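Local coordinates for protein proteasome accessory factor B/C (PafBC) (Paenarthrobacter aurescens, PDB 6SJ9) that probably acts as a transcriptional regulator of the bacterial DNA damage response, joining winged helix-turn-helix and WYL domains in one chain, at residues A[230-236]-A[404-408]. Residues are numbered along the deposited sequence; the frame is centred on the assembly and turned at random.
Sequences FNARAEL and IQWEN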
ATOM      1  N   PHE A 230       2.961  15.808  29.091  1.00 92.20           N
ATOM      2  CA  PHE A 230       3.772  15.102  28.102  1.00 90.21           C
ATOM      3  C   PHE A 230       3.295  15.434  26.701  1.00 90.65           C
ATOM      4  O   PHE A 230       2.160  15.108  26.336  1.00 89.41           O
ATOM      5  CB  PHE A 230       3.733  13.585  28.295  1.00 85.36           C
ATOM      6  CG  PHE A 230       3.948  12.816  27.000  1.00 80.25           C
ATOM      7  CD1 PHE A 230       5.154  12.900  26.304  1.00 78.75           C
ATOM      8  CD2 PHE A 230       2.938  11.998  26.503  1.00 77.80           C
ATOM      9  CE1 PHE A 230       5.344  12.211  25.130  1.00 79.20           C
ATOM     10  CE2 PHE A 230       3.110  11.282  25.332  1.00 77.09           C
ATOM     11  CZ  PHE A 230       4.320  11.381  24.635  1.00 78.97           C
ATOM     12  N   ASN A 231       4.149  16.085  25.920  1.00 95.52           N
ATOM     13  CA  ASN A 231       3.824  16.405  24.532  1.00 99.94           C
ATOM     14  C   ASN A 231       4.587  15.473  23.589  1.00 98.60           C
ATOM     15  O   ASN A 231       5.811  15.587  23.450  1.00 99.98           O
ATOM     16  CB  ASN A 231       4.122  17.870  24.226  1.00109.17           C
ATOM     17  CG  ASN A 231       3.586  18.299  22.866  1.00112.20           C
ATOM     18  OD1 ASN A 231       2.923  17.520  22.161  1.00111.42           O
ATOM     19  ND2 ASN A 231       3.847  19.553  22.504  1.00115.98           N
ATOM     20  N   ALA A 232       3.863  14.549  22.945  1.00 96.38           N
ATOM     21  CA  ALA A 232       4.522  13.611  22.037  1.00 94.30           C
ATOM     22  C   ALA A 232       5.053  14.305  20.785  1.00 93.96           C
ATOM     23  O   ALA A 232       6.153  13.986  20.316  1.00 93.98           O
ATOM     24  CB  ALA A 232       3.562  12.488  21.628  1.00 89.55           C
ATOM     25  N   ARG A 233       4.301  15.276  20.249  1.00 91.56           N
ATOM     26  CA  ARG A 233       4.710  15.934  19.010  1.00 90.66           C
ATOM     27  C   ARG A 233       5.966  16.775  19.211  1.00 88.06           C
ATOM     28  O   ARG A 233       6.853  16.791  18.348  1.00 82.57           O
ATOM     29  CB  ARG A 233       3.553  16.774  18.468  1.00 93.32           C
ATOM     30  CG  ARG A 233       3.898  17.644  17.262  1.00 96.77           C
ATOM     31  CD  ARG A 233       2.716  18.532  16.893  1.00 98.06           C
ATOM     32  NE  ARG A 233       3.006  19.423  15.778  1.00100.09           N
ATOM     33  CZ  ARG A 233       2.077  20.116  15.126  1.00100.72           C
ATOM     34  NH1 ARG A 233       0.799  20.009  15.481  1.00101.00           N
ATOM     35  NH2 ARG A 233       2.420  20.906  14.121  1.00100.59           N
ATOM     36  N   ALA A 234       6.056  17.488  20.338  1.00 89.42           N
ATOM     37  CA  ALA A 234       7.243  18.291  20.609  1.00 91.80           C
ATOM     38  C   ALA A 234       8.456  17.412  20.884  1.00 90.95           C
ATOM     39  O   ALA A 234       9.583  17.772  20.514  1.00 89.52           O
ATOM     40  CB  ALA A 234       6.994  19.224  21.795  1.00 93.10           C
ATOM     41  N   GLU A 235       8.245  16.257  21.524  1.00 88.76           N
ATOM     42  CA  GLU A 235       9.355  15.355  21.817  1.00 88.47           C
ATOM     43  C   GLU A 235       9.957  14.775  20.535  1.00 87.81           C
ATOM     44  O   GLU A 235      11.186  14.700  20.388  1.00 90.53           O
ATOM     45  CB  GLU A 235       8.867  14.237  22.737  1.00 88.50           C
ATOM     46  CG  GLU A 235       9.973  13.401  23.271  1.00 89.26           C
ATOM     47  CD  GLU A 235      10.900  14.231  24.122  1.00 92.78           C
ATOM     48  OE1 GLU A 235      10.390  15.056  24.922  1.00 90.23           O
ATOM     49  OE2 GLU A 235      12.129  14.069  23.983  1.00 97.58           O
ATOM     50  N   LEU A 236       9.098  14.384  19.587  1.00 84.99           N
ATOM     51  CA  LEU A 236       9.538  13.766  18.344  1.00 82.97           C
ATOM     52  C   LEU A 236      10.078  14.806  17.355  1.00 85.41           C
ATOM     53  O   LEU A 236      11.065  14.550  16.652  1.00 83.22           O
ATOM     54  CB  LEU A 236       8.368  12.993  17.722  1.00 77.95           C
ATOM     55  CG  LEU A 236       7.744  11.737  18.355  1.00 76.57           C
ATOM     56  CD1 LEU A 236       6.219  11.714  18.160  1.00 72.05           C
ATOM     57  CD2 LEU A 236       8.348  10.477  17.748  1.00 76.74           C
ATOM     58  N   ILE A 404       3.322  11.454  12.244  1.00 55.03           N
ATOM     59  CA  ILE A 404       2.311  10.724  13.002  1.00 52.07           C
ATOM     60  C   ILE A 404       2.751  10.608  14.463  1.00 50.40           C
ATOM     61  O   ILE A 404       3.915  10.264  14.737  1.00 48.16           O
ATOM     62  CB  ILE A 404       2.086   9.330  12.399  1.00 52.74           C
ATOM     63  CG1 ILE A 404       1.629   9.518  10.951  1.00 53.76           C
ATOM     64  CG2 ILE A 404       1.002   8.604  13.192  1.00 52.82           C
ATOM     65  CD1 ILE A 404       1.770   8.329  10.086  1.00 51.54           C
ATOM     66  N   GLN A 405       1.827  10.941  15.385  1.00 47.48           N
ATOM     67  CA  GLN A 405       1.941  10.696  16.825  1.00 47.44           C
ATOM     68  C   GLN A 405       0.807   9.746  17.246  1.00 43.74           C
ATOM     69  O   GLN A 405      -0.372   9.984  16.941  1.00 39.97           O
ATOM     70  CB  GLN A 405       1.798  11.952  17.698  1.00 50.63           C
ATOM     71  CG  GLN A 405       2.916  12.953  17.627  1.00 62.01           C
ATOM     72  CD  GLN A 405       2.993  13.626  16.257  1.00 66.67           C
ATOM     73  OE1 GLN A 405       4.068  13.805  15.736  1.00 73.06           O
ATOM     74  NE2 GLN A 405       1.846  14.006  15.683  1.00 66.53           N
ATOM     75  N   TRP A 406       1.149   8.743  18.027  1.00 39.21           N
ATOM     76  CA  TRP A 406       0.162   7.789  18.539  1.00 38.38           C
ATOM     77  C   TRP A 406       0.414   7.607  20.026  1.00 36.88           C
ATOM     78  O   TRP A 406       1.317   6.859  20.413  1.00 38.69           O
ATOM     79  CB  TRP A 406       0.270   6.478  17.807  1.00 38.47           C
ATOM     80  CG  TRP A 406      -0.792   5.493  18.123  1.00 41.20           C
ATOM     81  CD1 TRP A 406      -1.392   5.249  19.345  1.00 41.03           C
ATOM     82  CD2 TRP A 406      -1.378   4.568  17.199  1.00 42.12           C
ATOM     83  NE1 TRP A 406      -2.316   4.239  19.220  1.00 43.53           N
ATOM     84  CE2 TRP A 406      -2.316   3.781  17.931  1.00 43.37           C
ATOM     85  CE3 TRP A 406      -1.216   4.336  15.830  1.00 38.03           C
ATOM     86  CZ2 TRP A 406      -3.090   2.796  17.334  1.00 40.31           C
ATOM     87  CZ3 TRP A 406      -1.985   3.317  15.230  1.00 38.68           C
ATOM     88  CH2 TRP A 406      -2.921   2.585  15.981  1.00 39.16           C
ATOM     89  N   GLU A 407      -0.373   8.301  20.849  1.00 38.28           N
ATOM     90  CA  GLU A 407      -0.362   8.140  22.306  1.00 39.78           C
ATOM     91  C   GLU A 407      -1.486   7.202  22.743  1.00 38.11           C
ATOM     92  O   GLU A 407      -2.231   6.670  21.917  1.00 42.72           O
ATOM     93  CB  GLU A 407      -0.534   9.491  22.978  1.00 43.05           C
ATOM     94  CG  GLU A 407       0.470  10.508  22.597  1.00 56.84           C
ATOM     95  CD  GLU A 407       0.170  11.877  23.222  1.00 64.70           C
ATOM     96  OE1 GLU A 407      -0.556  11.987  24.239  1.00 68.51           O
ATOM     97  OE2 GLU A 407       0.721  12.842  22.714  1.00 69.89           O
ATOM     98  N   ASN A 408      -1.605   6.982  24.058  1.00 40.35           N
ATOM     99  CA  ASN A 408      -2.651   6.094  24.591  1.00 42.06           C
ATOM    100  C   ASN A 408      -4.020   6.567  24.138  1.00 41.01           C
ATOM    101  O   ASN A 408      -4.460   7.650  24.517  1.00 38.47           O
ATOM    102  CB  ASN A 408      -2.622   6.036  26.136  1.00 40.67           C
ATOM    103  CG  ASN A 408      -3.514   4.887  26.681  1.00 40.69           C
ATOM    104  OD1 ASN A 408      -3.614   3.847  26.040  1.00 38.77           O
ATOM    105  ND2 ASN A 408      -4.133   5.075  27.843  1.00 38.50           N
TER
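F230 meets E407 with its ring. CE2 lies 3.7 Å from CD of E407, and the ring and carboxylate planes are 46° apart. N231 takes the N-cap position of helix 232-237, where its OD1 accepts a weak hydrogen bond from N of R233. A232 opens the helix and points its methyl at the strand. Its CB comes within 3.1 Å of OE2 of E407. The E407 chain runs extended beyond CG (chi2 175°), which carries the carboxylate across to the start of the helix. The hydroxyl of Y412 holds OE2 by a hydrogen bond. R233 packs through its base, with CA 3.7 Å from CG of Q405. Its extended chain then leads away, and NH2 hydrogen-bonds to O of E415. L236, one turn beyond A232, sets CD1 3.6 Å from the same Q405 CG. The Q405 chain bends at chi2 (67°), bringing its amide across the base of R233. Thus the helix rests on one face of strand 404-407, and L236 also packs on Y193 of strand 191-198. W406 points away and packs on helix 147-159. Strand 404-407, part of the PafC helix-turn-helix domain, pairs antiparallel with strands 410-413 and 175-188, joining that domain to the first WYL sheet.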